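Local coordinates for protein HP0035 (Helicobacter pylori, PDB 3F42) that probably binds DNA as a homodimer and alters its conformation, with a possible part in nucleoid organisation, DNA protection and gene regulation, at residues Lys16-Phe19 and Ser20-Glu24; Glu61-Glu64 and Ala65-Tyr69. All blocks are in the same frame, centred on the assembly; numbering follows the deposited sequence.

Contact 1: residues Lys16-Phe19 and Ser20-Glu24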
ATOM      1  N   LYS A  16       0.029   4.115  -2.093  1.00 25.17           N
ATOM      2  CA  LYS A  16       1.488   4.180  -1.972  1.00 25.64           C
ATOM      3  C   LYS A  16       2.041   5.274  -2.883  1.00 25.50           C
ATOM      4  O   LYS A  16       3.003   5.938  -2.525  1.00 25.17           O
ATOM      5  CB  LYS A  16       2.138   2.821  -2.255  1.00 26.60           C
ATOM      6  CG  LYS A  16       3.689   2.832  -2.114  1.00 31.14           C
ATOM      7  CD  LYS A  16       4.340   1.654  -2.855  1.00 39.41           C
ATOM      8  CE  LYS A  16       5.856   1.888  -3.002  1.00 42.92           C
ATOM      9  NZ  LYS A  16       6.529   0.771  -3.729  1.00 45.69           N
ATOM     10  N   LYS A  17       1.414   5.475  -4.037  1.00 24.48           N
ATOM     11  CA  LYS A  17       1.832   6.558  -4.924  1.00 25.53           C
ATOM     12  C   LYS A  17       1.602   7.931  -4.268  1.00 25.42           C
ATOM     13  O   LYS A  17       2.518   8.785  -4.239  1.00 25.46           O
ATOM     14  CB  LYS A  17       1.108   6.465  -6.271  1.00 25.30           C
ATOM     15  CG  LYS A  17       1.398   7.660  -7.186  1.00 28.26           C
ATOM     16  CD  LYS A  17       0.847   7.386  -8.586  1.00 32.93           C
ATOM     17  CE  LYS A  17       1.266   8.435  -9.602  1.00 35.54           C
ATOM     18  NZ  LYS A  17       0.645   9.757  -9.319  1.00 39.09           N
ATOM     19  N   GLU A  18       0.397   8.128  -3.731  1.00 24.72           N
ATOM     20  CA  GLU A  18       0.034   9.349  -3.016  1.00 25.23           C
ATOM     21  C   GLU A  18       0.971   9.557  -1.825  1.00 24.60           C
ATOM     22  O   GLU A  18       1.445  10.702  -1.580  1.00 24.55           O
ATOM     23  CB  GLU A  18      -1.400   9.255  -2.489  1.00 26.17           C
ATOM     24  CG  GLU A  18      -1.935  10.612  -2.032  1.00 30.13           C
ATOM     25  CD  GLU A  18      -3.284  10.538  -1.324  1.00 35.15           C
ATOM     26  OE1 GLU A  18      -3.941   9.466  -1.288  1.00 36.32           O
ATOM     27  OE2 GLU A  18      -3.684  11.583  -0.770  1.00 36.93           O
ATOM     28  N   PHE A  19       1.215   8.491  -1.070  1.00 23.40           N
ATOM     29  CA  PHE A  19       2.071   8.581   0.104  1.00 23.64           C
ATOM     30  C   PHE A  19       3.471   9.111  -0.305  1.00 24.07           C
ATOM     31  O   PHE A  19       4.034  10.013   0.352  1.00 23.80           O
ATOM     32  CB  PHE A  19       2.190   7.213   0.784  1.00 23.60           C
ATOM     33  CG  PHE A  19       2.937   7.248   2.065  1.00 22.72           C
ATOM     34  CD1 PHE A  19       2.259   7.431   3.262  1.00 21.64           C
ATOM     35  CD2 PHE A  19       4.322   7.190   2.084  1.00 22.57           C
ATOM     36  CE1 PHE A  19       2.940   7.508   4.462  1.00 22.69           C
ATOM     37  CE2 PHE A  19       5.032   7.280   3.290  1.00 23.31           C
ATOM     38  CZ  PHE A  19       4.354   7.441   4.482  1.00 22.89           C
ATOM     39  N   SER A  20       4.055   8.530  -1.345  1.00 23.66           N
ATOM     40  CA  SER A  20       5.381   8.975  -1.810  1.00 25.33           C
ATOM     41  C   SER A  20       5.409  10.402  -2.297  1.00 25.37           C
ATOM     42  O   SER A  20       6.386  11.138  -2.071  1.00 25.13           O
ATOM     43  CB  SER A  20       5.894   8.041  -2.915  1.00 26.60           C
ATOM     44  OG  SER A  20       6.034   6.764  -2.317  1.00 31.32           O
ATOM     45  N   GLN A  21       4.347  10.812  -2.963  1.00 24.90           N
ATOM     46  CA  GLN A  21       4.231  12.195  -3.423  1.00 25.78           C
ATOM     47  C   GLN A  21       4.173  13.185  -2.260  1.00 24.94           C
ATOM     48  O   GLN A  21       4.837  14.252  -2.287  1.00 24.89           O
ATOM     49  CB  GLN A  21       3.006  12.344  -4.307  1.00 27.21           C
ATOM     50  CG  GLN A  21       3.219  11.681  -5.664  1.00 30.28           C
ATOM     51  CD  GLN A  21       2.156  12.049  -6.662  1.00 34.49           C
ATOM     52  OE1 GLN A  21       0.968  12.010  -6.364  1.00 37.05           O
ATOM     53  NE2 GLN A  21       2.580  12.400  -7.868  1.00 38.73           N
ATOM     54  N   LEU A  22       3.404  12.825  -1.242  1.00 23.97           N
ATOM     55  CA  LEU A  22       3.344  13.608  -0.022  1.00 23.94           C
ATOM     56  C   LEU A  22       4.646  13.650   0.738  1.00 23.28           C
ATOM     57  O   LEU A  22       4.988  14.716   1.292  1.00 23.46           O
ATOM     58  CB  LEU A  22       2.206  13.155   0.892  1.00 23.04           C
ATOM     59  CG  LEU A  22       0.792  13.421   0.350  1.00 25.37           C
ATOM     60  CD1 LEU A  22      -0.224  12.704   1.235  1.00 25.50           C
ATOM     61  CD2 LEU A  22       0.492  14.916   0.289  1.00 24.98           C
ATOM     62  N   GLU A  23       5.358  12.525   0.808  1.00 22.39           N
ATOM     63  CA  GLU A  23       6.624  12.511   1.530  1.00 23.71           C
ATOM     64  C   GLU A  23       7.648  13.420   0.844  1.00 24.05           C
ATOM     65  O   GLU A  23       8.448  14.091   1.522  1.00 22.90           O
ATOM     66  CB  GLU A  23       7.231  11.110   1.696  1.00 24.30           C
ATOM     67  CG  GLU A  23       6.719  10.250   2.836  1.00 26.28           C
ATOM     68  CD  GLU A  23       6.944  10.853   4.254  1.00 24.50           C
ATOM     69  OE1 GLU A  23       6.590  12.042   4.470  1.00 22.38           O
ATOM     70  OE2 GLU A  23       7.422  10.111   5.135  1.00 21.46           O
ATOM     71  N   GLU A  24       7.656  13.427  -0.487  1.00 23.51           N
ATOM     72  CA  GLU A  24       8.559  14.347  -1.204  0.50 24.08           C
ATOM     73  C   GLU A  24       8.243  15.818  -0.881  1.00 23.51           C
ATOM     74  O   GLU A  24       9.163  16.620  -0.624  1.00 23.35           O
ATOM     75  CB  GLU A  24       8.611  14.066  -2.724  0.50 24.78           C
ATOM     76  CG  GLU A  24       7.355  14.383  -3.514  0.50 27.83           C
ATOM     77  CD  GLU A  24       7.578  14.398  -5.026  0.50 30.71           C
ATOM     78  OE1 GLU A  24       7.225  13.399  -5.697  0.50 32.76           O
ATOM     79  OE2 GLU A  24       8.103  15.410  -5.541  0.50 29.61           O
TER
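Phe19 and Glu23 pack one turn apart, i to i+4, in the second half of the N-terminal helix 5-27, a local contact on the surface of the chain. The two side chains run alongside each other and point the same way. Glu23 CG comes 3.4 Å from Phe19 CE2, near the far end of the ring, approaching it obliquely. Chi1 of -83° sets Glu23 CG beside the ring, and the bend at chi2 turns the carboxylate, whose plane stands 68° from the ring plane. Both carboxylate oxygens have partners: OE2 forms a salt bridge with Arg85 of helix 63-93, and OE1 a hydrogen bond with Asn26.

In this YbaB/EbfC-family protein the three-stranded antiparallel sheet lies between the N- and C-terminal helices in the chain, and residues 16-24 also contribute to subunit interfaces: the Phe19 ring stacks with Phe5 of the second subunit, which packs on Leu22 and Glu23 as well, and Lys17 packs on Phe90 of the third subunit.

Ser20 grips the carbonyl oxygen of Lys16, one turn before it, twice. Its N reaches Lys16 O at 3.0 Å as part of the helix, and its OG, set beside its own backbone N by chi1 of -63°, donates to the same Lys16 O at 3.1 Å from the opposite face of the carbonyl plane. Around the helix, the side chains of Glu18 and Leu22 lie side by side, and both touch Met92 of helix 63-93.

Contact 2: residues Glu61-Glu64 and Ala65-Tyr69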
ATOM      1  N   GLU A  61      28.769  30.823  26.938  1.00 23.57           N
ATOM      2  CA  GLU A  61      29.128  31.206  28.319  1.00 24.78           C
ATOM      3  C   GLU A  61      28.245  30.595  29.412  1.00 23.96           C
ATOM      4  O   GLU A  61      28.520  30.780  30.616  1.00 23.70           O
ATOM      5  CB  GLU A  61      29.061  32.730  28.456  1.00 25.29           C
ATOM      6  CG  GLU A  61      29.938  33.484  27.474  1.00 31.35           C
ATOM      7  CD  GLU A  61      31.391  33.057  27.512  1.00 36.84           C
ATOM      8  OE1 GLU A  61      31.962  32.941  28.614  1.00 40.56           O
ATOM      9  OE2 GLU A  61      31.965  32.835  26.424  1.00 40.43           O
ATOM     10  N   ASP A  62      27.161  29.926  29.015  1.00 22.60           N
ATOM     11  CA  ASP A  62      26.219  29.363  29.971  1.00 22.60           C
ATOM     12  C   ASP A  62      25.626  28.088  29.382  1.00 22.46           C
ATOM     13  O   ASP A  62      24.515  28.093  28.840  1.00 20.95           O
ATOM     14  CB  ASP A  62      25.123  30.397  30.275  1.00 22.83           C
ATOM     15  CG  ASP A  62      24.181  29.978  31.380  1.00 23.27           C
ATOM     16  OD1 ASP A  62      24.152  28.805  31.861  1.00 24.11           O
ATOM     17  OD2 ASP A  62      23.408  30.866  31.789  1.00 28.72           O
ATOM     18  N   LYS A  63      26.369  26.997  29.512  1.00 20.73           N
ATOM     19  CA  LYS A  63      25.951  25.759  28.920  1.00 21.42           C
ATOM     20  C   LYS A  63      24.628  25.266  29.511  1.00 20.58           C
ATOM     21  O   LYS A  63      23.807  24.698  28.782  1.00 18.92           O
ATOM     22  CB  LYS A  63      27.038  24.687  29.037  1.00 21.31           C
ATOM     23  CG  LYS A  63      26.777  23.461  28.168  1.00 21.34           C
ATOM     24  CD  LYS A  63      27.826  22.351  28.447  1.00 21.04           C
ATOM     25  CE  LYS A  63      27.574  21.673  29.797  1.00 21.54           C
ATOM     26  NZ  LYS A  63      28.696  20.726  30.084  1.00 23.04           N
ATOM     27  N   GLU A  64      24.392  25.522  30.803  1.00 19.57           N
ATOM     28  CA  GLU A  64      23.128  25.097  31.412  1.00 19.96           C
ATOM     29  C   GLU A  64      21.935  25.695  30.674  1.00 19.44           C
ATOM     30  O   GLU A  64      20.973  24.975  30.293  1.00 19.14           O
ATOM     31  CB  GLU A  64      23.048  25.515  32.891  1.00 19.99           C
ATOM     32  CG  GLU A  64      21.733  25.025  33.520  1.00 23.78           C
ATOM     33  CD  GLU A  64      21.633  25.255  35.007  1.00 29.34           C
ATOM     34  OE1 GLU A  64      22.337  26.144  35.530  1.00 27.47           O
ATOM     35  OE2 GLU A  64      20.815  24.532  35.634  1.00 31.90           O
ATOM     36  N   ALA A  65      22.008  27.005  30.434  1.00 18.80           N
ATOM     37  CA  ALA A  65      20.925  27.710  29.723  1.00 19.05           C
ATOM     38  C   ALA A  65      20.875  27.203  28.285  1.00 19.23           C
ATOM     39  O   ALA A  65      19.798  26.990  27.714  1.00 18.37           O
ATOM     40  CB  ALA A  65      21.169  29.219  29.710  1.00 19.51           C
HETATM   41  N   MSE A  66      22.040  27.063  27.692  1.00 18.27           N
HETATM   42  CA  MSE A  66      22.098  26.587  26.291  1.00 19.56           C
HETATM   43  C   MSE A  66      21.373  25.264  26.097  1.00 18.88           C
HETATM   44  O   MSE A  66      20.580  25.098  25.166  1.00 18.07           O
HETATM   45  CB  MSE A  66      23.539  26.432  25.830  1.00 19.48           C
HETATM   46  CG  MSE A  66      23.556  26.200  24.353  1.00 24.08           C
HETATM   47 SE   MSE A  66      25.352  25.598  23.856  0.75 36.18          SE
HETATM   48  CE  MSE A  66      25.525  23.965  24.864  1.00 36.54           C
ATOM     49  N   GLN A  67      21.640  24.326  26.989  1.00 18.88           N
ATOM     50  CA  GLN A  67      20.978  23.008  26.928  1.00 18.59           C
ATOM     51  C   GLN A  67      19.466  23.076  27.093  1.00 18.69           C
ATOM     52  O   GLN A  67      18.717  22.382  26.391  1.00 18.60           O
ATOM     53  CB  GLN A  67      21.606  22.083  27.951  1.00 18.04           C
ATOM     54  CG  GLN A  67      23.046  21.710  27.530  1.00 20.74           C
ATOM     55  CD  GLN A  67      23.790  20.821  28.517  1.00 23.90           C
ATOM     56  OE1 GLN A  67      24.797  20.227  28.164  1.00 22.55           O
ATOM     57  NE2 GLN A  67      23.318  20.747  29.761  1.00 23.59           N
ATOM     58  N   ILE A  68      19.014  23.903  28.029  1.00 16.18           N
ATOM     59  CA  ILE A  68      17.592  24.090  28.278  1.00 16.19           C
ATOM     60  C   ILE A  68      16.914  24.670  27.043  1.00 16.42           C
ATOM     61  O   ILE A  68      15.865  24.158  26.601  1.00 16.21           O
ATOM     62  CB  ILE A  68      17.336  24.972  29.524  1.00 15.49           C
ATOM     63  CG1 ILE A  68      17.808  24.213  30.782  1.00 16.24           C
ATOM     64  CG2 ILE A  68      15.823  25.404  29.587  1.00 15.50           C
ATOM     65  CD1 ILE A  68      17.738  25.015  32.075  1.00 15.16           C
ATOM     66  N   TYR A  69      17.512  25.733  26.478  1.00 15.94           N
ATOM     67  CA  TYR A  69      16.946  26.352  25.284  1.00 15.82           C
ATOM     68  C   TYR A  69      17.015  25.436  24.054  1.00 16.48           C
ATOM     69  O   TYR A  69      16.088  25.422  23.270  1.00 16.68           O
ATOM     70  CB  TYR A  69      17.617  27.692  24.967  1.00 15.48           C
ATOM     71  CG  TYR A  69      17.394  28.720  26.043  1.00 14.56           C
ATOM     72  CD1 TYR A  69      16.135  28.836  26.670  1.00 17.11           C
ATOM     73  CD2 TYR A  69      18.425  29.580  26.443  1.00 18.05           C
ATOM     74  CE1 TYR A  69      15.910  29.793  27.666  1.00 16.47           C
ATOM     75  CE2 TYR A  69      18.213  30.527  27.434  1.00 17.51           C
ATOM     76  CZ  TYR A  69      16.951  30.631  28.038  1.00 17.48           C
ATOM     77  OH  TYR A  69      16.717  31.573  29.031  1.00 19.27           O
TER
HETATM   78  O   HOH W   1      26.098  18.581  29.891  1.00 34.67           O
HETATM   79  O   HOH W   2      21.023  22.451  31.313  1.00 27.11           O
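Asp62 and Ala65 meet where helix 63-93 begins: the Ala65 N-H points at Asp62 OD1 over 3.1 Å in a nearly straight bond (163° at the hydrogen), coming from above the carboxylate plane. With CG anti to the backbone N (chi1 -173°), the Asp62 carboxylate folds over the start of the first turn, where it also meets the methyl of Ala65, OD2 lying 3.5 Å from Ala65 CB. The main chain of Asp62 takes part too, its O accepting from Met66 N at 2.9 Å in the carbonyl plane.

Further round the turn, Lys63 lies across two side chains. Its CG is 3.6 Å from CE of Met66, a selenomethionine, and the bend at the last torsion of that residue (chi3 61°) brings the methyl back toward the lysine chain. The other neighbour is Gln67, whose OE1 sits 3.5 Å from Lys63 CE.

Asp62 is thus an N-cap residue, accepting the N-H of the third residue after it as the helix follows the loop beyond the last strand, 50-55. The negative charge of Asp62 at this N-terminus probably interacts favourably with the helix dipole.

The polar ends of Lys63 and Gln67 reach beyond the helix to the fourth subunit. Lys63 NZ makes a salt bridge to Asp57 and a hydrogen bond to Ile55 O of that subunit, while Gln67 OE1 accepts from its Ile55 N. Through its nitrogen, Gln67 also meets a water, whose O lies 2.7 Å from Glu64 O, to which it donates, and 3.3 Å from Gln67 NE2, from which it accepts. Buried Met66 packs on Leu59 of its own chain and on Ile55 of the fourth subunit.

How the contacts relate
Both contacts are local and lie at the surface, contact 1 within helix 5-27 and contact 2 across the start of helix 63-93, on opposite sides of the chain's centre. Their centres lie about 39 Å apart and they do not touch. Contact 1 has no buried residue, whereas contact 2 has one, Met66. In mid-helix the amides already have main-chain acceptors, and a serine hydroxyl adds to a carbonyl; at the helix start an aspartate supplies the acceptor instead. Helix 63-93 is common to both: its start forms contact 2, and Arg85 and Met92 near its other end meet contact 1. Aromatic stacking joins contact 1 to the second subunit, while contact 2 meets the fourth largely through charged and polar groups.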